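PDB 4GDI: neuraminidase from Influenza A virus, which is a neuraminidase-like surface protein of a bat virus, predicted to remove terminal sialic acids from glycoconjugates, although its putative active site has diverged. Local coordinates for residues L224-K229 and Q234-C239; V113-G118 and F124-Y129. All blocks are in the same frame, centred on the assembly; numbering follows the deposited sequence.

Interaction 1 (L224-K229 and Q234-C239); sequences LLRFTK and QIVEPC. With FUC (alpha-L-fucopyranose), chain G.
R226 and Q234 meet through their torsions: the arginine's CG stands anti to its carbonyl carbon (chi1 -61°) and its chain runs extended to NE, while Q234 holds CG between backbone N and carbonyl carbon (chi1 88°), so that both chains lie side by side on one face of the hairpin. R226 NH1 then donates to Q234 OE1 at 2.8 Å. The oxygen lies in the guanidinium plane, but the nitrogen stands 58° out of the amide plane, off the lone pairs. V236 packs over one guanidinium face, its CG2 3.6 Å from R226 NH1. Salt bridges from D273 to NE and E301 to NH1, together with Q234, probably restrict the guanidinium's rotation. Along the backbone, R226 N to Q234 O (3.0 Å) and L224 N to V236 O (2.8 Å) belong to the two hydrogen-bonded antiparallel pairs. On the reverse face L225 CD1 touches I235 CG1 at 3.9 Å. Fucose O4 of the attached glycan donates to I235 O at 3.2 Å, on the strand's outer edge. The hairpin closes a four-stranded antiparallel propeller blade: 224-228 lies between strand 208-214 and the outermost strand 233-236, with L225 also reaching I162 of strand 158-165.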
# COMPACT_ATOMS: atom_id res chain seq x y z
N LEU A 224 -21.75 27.57 -23.19
CA LEU A 224 -20.90 27.91 -22.05
C LEU A 224 -21.69 28.53 -20.93
O LEU A 224 -22.62 29.30 -21.15
CB LEU A 224 -19.81 28.89 -22.48
CG LEU A 224 -18.93 28.35 -23.60
CD1 LEU A 224 -18.02 29.43 -24.11
CD2 LEU A 224 -18.13 27.14 -23.10
N LEU A 225 -21.29 28.21 -19.71
CA LEU A 225 -21.97 28.76 -18.55
C LEU A 225 -20.95 29.51 -17.69
O LEU A 225 -19.85 29.02 -17.47
CB LEU A 225 -22.63 27.63 -17.75
CG LEU A 225 -23.19 27.97 -16.37
CD1 LEU A 225 -24.43 28.85 -16.44
CD2 LEU A 225 -23.48 26.66 -15.63
N ARG A 226 -21.32 30.70 -17.25
CA ARG A 226 -20.52 31.46 -16.30
C ARG A 226 -21.43 31.80 -15.15
O ARG A 226 -22.53 32.31 -15.37
CB ARG A 226 -20.04 32.78 -16.93
CG ARG A 226 -19.16 32.60 -18.16
CD ARG A 226 -19.26 33.81 -19.07
NE ARG A 226 -18.42 33.68 -20.25
CZ ARG A 226 -18.42 34.54 -21.26
NH1 ARG A 226 -19.24 35.58 -21.25
NH2 ARG A 226 -17.61 34.35 -22.29
N PHE A 227 -21.00 31.50 -13.93
CA PHE A 227 -21.82 31.84 -12.78
C PHE A 227 -21.00 32.21 -11.56
O PHE A 227 -19.80 31.95 -11.51
CB PHE A 227 -22.85 30.74 -12.49
CG PHE A 227 -22.29 29.45 -11.94
CD1 PHE A 227 -22.19 29.25 -10.57
CD2 PHE A 227 -21.95 28.40 -12.79
CE1 PHE A 227 -21.72 28.05 -10.06
CE2 PHE A 227 -21.49 27.19 -12.28
CZ PHE A 227 -21.37 27.01 -10.91
N THR A 228 -21.64 32.88 -10.61
CA THR A 228 -20.99 33.37 -9.40
C THR A 228 -21.33 32.49 -8.20
O THR A 228 -22.21 31.61 -8.26
CB THR A 228 -21.43 34.80 -9.06
OG1 THR A 228 -22.79 34.80 -8.60
CG2 THR A 228 -21.30 35.74 -10.28
N LYS A 229 -20.63 32.74 -7.10
CA LYS A 229 -20.93 32.11 -5.83
C LYS A 229 -22.36 32.37 -5.39
O LYS A 229 -22.89 31.64 -4.57
CB LYS A 229 -19.99 32.65 -4.74
CG LYS A 229 -18.72 31.87 -4.56
CD LYS A 229 -17.99 32.32 -3.30
CE LYS A 229 -18.37 31.46 -2.10
NZ LYS A 229 -17.97 32.10 -0.81
N GLN A 234 -24.85 33.46 -16.64
CA GLN A 234 -25.15 33.74 -18.03
C GLN A 234 -24.77 32.51 -18.84
O GLN A 234 -23.76 31.86 -18.58
CB GLN A 234 -24.43 35.01 -18.53
CG GLN A 234 -23.04 34.80 -19.09
CD GLN A 234 -22.48 36.03 -19.81
OE1 GLN A 234 -21.31 36.40 -19.61
NE2 GLN A 234 -23.29 36.67 -20.65
N ILE A 235 -25.60 32.17 -19.81
CA ILE A 235 -25.24 31.12 -20.75
C ILE A 235 -24.86 31.80 -22.05
O ILE A 235 -25.55 32.71 -22.50
CB ILE A 235 -26.39 30.11 -20.93
CG1 ILE A 235 -26.58 29.33 -19.63
CG2 ILE A 235 -26.10 29.17 -22.08
CD1 ILE A 235 -27.79 28.43 -19.62
N VAL A 236 -23.74 31.37 -22.63
CA VAL A 236 -23.14 32.01 -23.80
C VAL A 236 -22.87 31.00 -24.93
O VAL A 236 -22.60 29.82 -24.68
CB VAL A 236 -21.83 32.68 -23.36
CG1 VAL A 236 -20.89 32.85 -24.53
CG2 VAL A 236 -22.14 34.02 -22.69
N GLU A 237 -22.93 31.48 -26.17
CA GLU A 237 -22.63 30.68 -27.35
C GLU A 237 -21.30 31.13 -27.97
O GLU A 237 -21.05 32.32 -28.12
CB GLU A 237 -23.74 30.84 -28.39
CG GLU A 237 -23.59 29.92 -29.59
CD GLU A 237 -23.98 28.48 -29.29
OE1 GLU A 237 -24.41 28.20 -28.15
OE2 GLU A 237 -23.85 27.64 -30.21
N PRO A 238 -20.41 30.18 -28.30
CA PRO A 238 -19.19 30.60 -28.99
C PRO A 238 -19.51 31.37 -30.28
O PRO A 238 -20.47 31.03 -30.97
CB PRO A 238 -18.48 29.28 -29.30
CG PRO A 238 -18.93 28.36 -28.17
CD PRO A 238 -20.38 28.75 -27.95
N CYS A 239 -18.75 32.41 -30.58
CA CYS A 239 -19.08 33.27 -31.70
C CYS A 239 -18.08 33.09 -32.84
O CYS A 239 -18.04 33.89 -33.77
CB CYS A 239 -19.13 34.74 -31.24
SG CYS A 239 -20.42 35.07 -30.02
C1 FUC G . -31.27 32.47 -25.10
C2 FUC G . -30.18 33.45 -24.68
C3 FUC G . -29.89 33.25 -23.20
C4 FUC G . -29.44 31.81 -23.01
C5 FUC G . -30.53 30.86 -23.50
C6 FUC G . -30.07 29.40 -23.38
O2 FUC G . -30.64 34.75 -24.91
O3 FUC G . -28.90 34.14 -22.75
O4 FUC G . -28.26 31.61 -23.75
O5 FUC G . -30.84 31.14 -24.86

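Interaction 2 (V113-G118 and F124-Y129); sequences VLVANG and FIMIKY
Three hydrogen-bonded pairs, V113 with K128, V115 with M126 and N117 with F124, tie the strands by six backbone bonds; V113 N to K128 O and F124 N to N117 O are both 2.9 Å, whereas V115 N to M126 O is 3.2 Å. Toward the N117-F124 end a water adds three more bonds: it donates to V115 O (3.1 Å) and F124 O (2.9 Å) and accepts from N117 ND2 (2.9 Å). The same amide nitrogen also donates to P98 O, so two acceptors fix the rotation of the amide. The water sits above one face of the F124 ring, offset toward its rim. With F124 CG between backbone N and carbonyl carbon (chi1 69°), the ring leans back across the strand gap and brings CE1 to 3.9 Å from N117 CB. Beside it M126 runs extended beyond CG; its CG meets V115 CG2 at 3.7 Å and its methyl CE reaches the N117 amide. On the other face, L114 lies alongside I127, with L114 CD2 against I127 CG1 and CD1, and A116 CB rests on I125 CG1. Further out, W371, I369 and P23 of a neighbouring subunit pack on N117, F124 and M126. Chemically, V115 O, F124 O and N117 ND2 are each gripped twice, by a backbone bond or P98 O and by the bridging water, consistent with this N117-F124-M126 face packing against another subunit of the homotetramer.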
# COMPACT_ATOMS: atom_id res chain seq x y z
N VAL A 113 -18.71 14.01 -2.51
CA VAL A 113 -18.94 13.08 -3.61
C VAL A 113 -20.44 13.00 -3.85
O VAL A 113 -21.20 12.83 -2.91
CB VAL A 113 -18.42 11.66 -3.26
CG1 VAL A 113 -18.79 10.68 -4.37
CG2 VAL A 113 -16.91 11.68 -3.00
N LEU A 114 -20.85 13.12 -5.11
CA LEU A 114 -22.24 12.92 -5.49
C LEU A 114 -22.35 11.76 -6.47
O LEU A 114 -21.53 11.61 -7.39
CB LEU A 114 -22.81 14.18 -6.14
CG LEU A 114 -22.83 15.50 -5.34
CD1 LEU A 114 -21.54 16.31 -5.54
CD2 LEU A 114 -24.04 16.31 -5.77
N VAL A 115 -23.37 10.94 -6.29
CA VAL A 115 -23.67 9.86 -7.23
C VAL A 115 -25.15 9.81 -7.54
O VAL A 115 -25.99 10.17 -6.70
CB VAL A 115 -23.26 8.47 -6.69
CG1 VAL A 115 -21.74 8.30 -6.65
CG2 VAL A 115 -23.87 8.23 -5.33
N ALA A 116 -25.48 9.34 -8.74
CA ALA A 116 -26.87 9.16 -9.12
C ALA A 116 -27.15 7.67 -9.29
O ALA A 116 -26.32 6.94 -9.83
CB ALA A 116 -27.16 9.91 -10.40
N ASN A 117 -28.29 7.23 -8.77
CA ASN A 117 -28.71 5.83 -8.89
C ASN A 117 -30.20 5.74 -9.23
O ASN A 117 -30.96 6.69 -9.02
CB ASN A 117 -28.46 5.05 -7.60
CG ASN A 117 -26.99 4.75 -7.37
OD1 ASN A 117 -26.43 3.80 -7.91
ND2 ASN A 117 -26.36 5.57 -6.55
N GLY A 118 -30.62 4.58 -9.73
CA GLY A 118 -32.01 4.34 -10.04
C GLY A 118 -32.33 4.76 -11.46
O GLY A 118 -31.54 5.42 -12.12
N PHE A 124 -32.31 8.98 -7.96
CA PHE A 124 -32.04 9.90 -6.86
C PHE A 124 -30.54 10.16 -6.75
O PHE A 124 -29.72 9.36 -7.20
CB PHE A 124 -32.59 9.34 -5.54
CG PHE A 124 -31.85 8.13 -5.05
CD1 PHE A 124 -32.08 6.89 -5.60
CD2 PHE A 124 -30.92 8.24 -4.02
CE1 PHE A 124 -31.39 5.78 -5.16
CE2 PHE A 124 -30.23 7.14 -3.59
CZ PHE A 124 -30.46 5.91 -4.15
N ILE A 125 -30.20 11.28 -6.15
CA ILE A 125 -28.81 11.61 -5.89
C ILE A 125 -28.55 11.54 -4.39
O ILE A 125 -29.42 11.93 -3.59
CB ILE A 125 -28.45 13.00 -6.50
CG1 ILE A 125 -28.23 12.85 -8.00
CG2 ILE A 125 -27.21 13.59 -5.82
CD1 ILE A 125 -28.14 14.17 -8.77
N MET A 126 -27.40 11.01 -4.01
CA MET A 126 -26.94 11.14 -2.64
C MET A 126 -25.56 11.78 -2.60
O MET A 126 -24.75 11.67 -3.54
CB MET A 126 -26.96 9.81 -1.87
CG MET A 126 -26.19 8.68 -2.48
SD MET A 126 -26.33 7.12 -1.54
CE MET A 126 -25.84 6.01 -2.85
N ILE A 127 -25.32 12.49 -1.50
CA ILE A 127 -24.11 13.27 -1.32
C ILE A 127 -23.43 12.77 -0.07
O ILE A 127 -24.08 12.55 0.96
CB ILE A 127 -24.43 14.76 -1.17
CG1 ILE A 127 -25.35 15.20 -2.31
CG2 ILE A 127 -23.15 15.59 -1.11
CD1 ILE A 127 -25.77 16.65 -2.25
N LYS A 128 -22.13 12.56 -0.18
CA LYS A 128 -21.30 12.16 0.95
C LYS A 128 -20.26 13.25 1.21
O LYS A 128 -19.63 13.76 0.27
CB LYS A 128 -20.62 10.83 0.61
CG LYS A 128 -20.08 10.04 1.78
CD LYS A 128 -19.65 8.66 1.30
CE LYS A 128 -18.77 7.93 2.30
NZ LYS A 128 -18.05 6.78 1.68
N TYR A 129 -20.10 13.62 2.47
CA TYR A 129 -19.03 14.55 2.85
C TYR A 129 -18.16 13.79 3.84
O TYR A 129 -18.63 13.37 4.89
CB TYR A 129 -19.61 15.82 3.48
CG TYR A 129 -18.59 16.89 3.72
CD1 TYR A 129 -18.03 17.58 2.66
CD2 TYR A 129 -18.19 17.21 5.01
CE1 TYR A 129 -17.09 18.56 2.87
CE2 TYR A 129 -17.25 18.20 5.23
CZ TYR A 129 -16.71 18.87 4.16
OH TYR A 129 -15.76 19.84 4.37
O HOH W 1 -27.76 7.94 -5.59

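In the fold
Both contacts are antiparallel hairpins within four-stranded sheets of the beta-propeller, but they occupy different sheets and share no strand; their centres lie 26 Å apart and their nearest atoms about 12 Å, without touching. Interaction 2 joins the two inner strands of its sheet, and nine of its ten touching residues are buried. Interaction 1 is also largely buried, five of seven touching residues, but uses an outermost strand and ends at an exposed glutamine. Chemistry follows place: the 224-229/234-239 pair has a charged arginine with acidic partners and a glycan beside it, and meets no other protein chain, whereas the 113-118/124-129 pair has mainly apolar side chains, holds a bridging water and faces a neighbouring subunit.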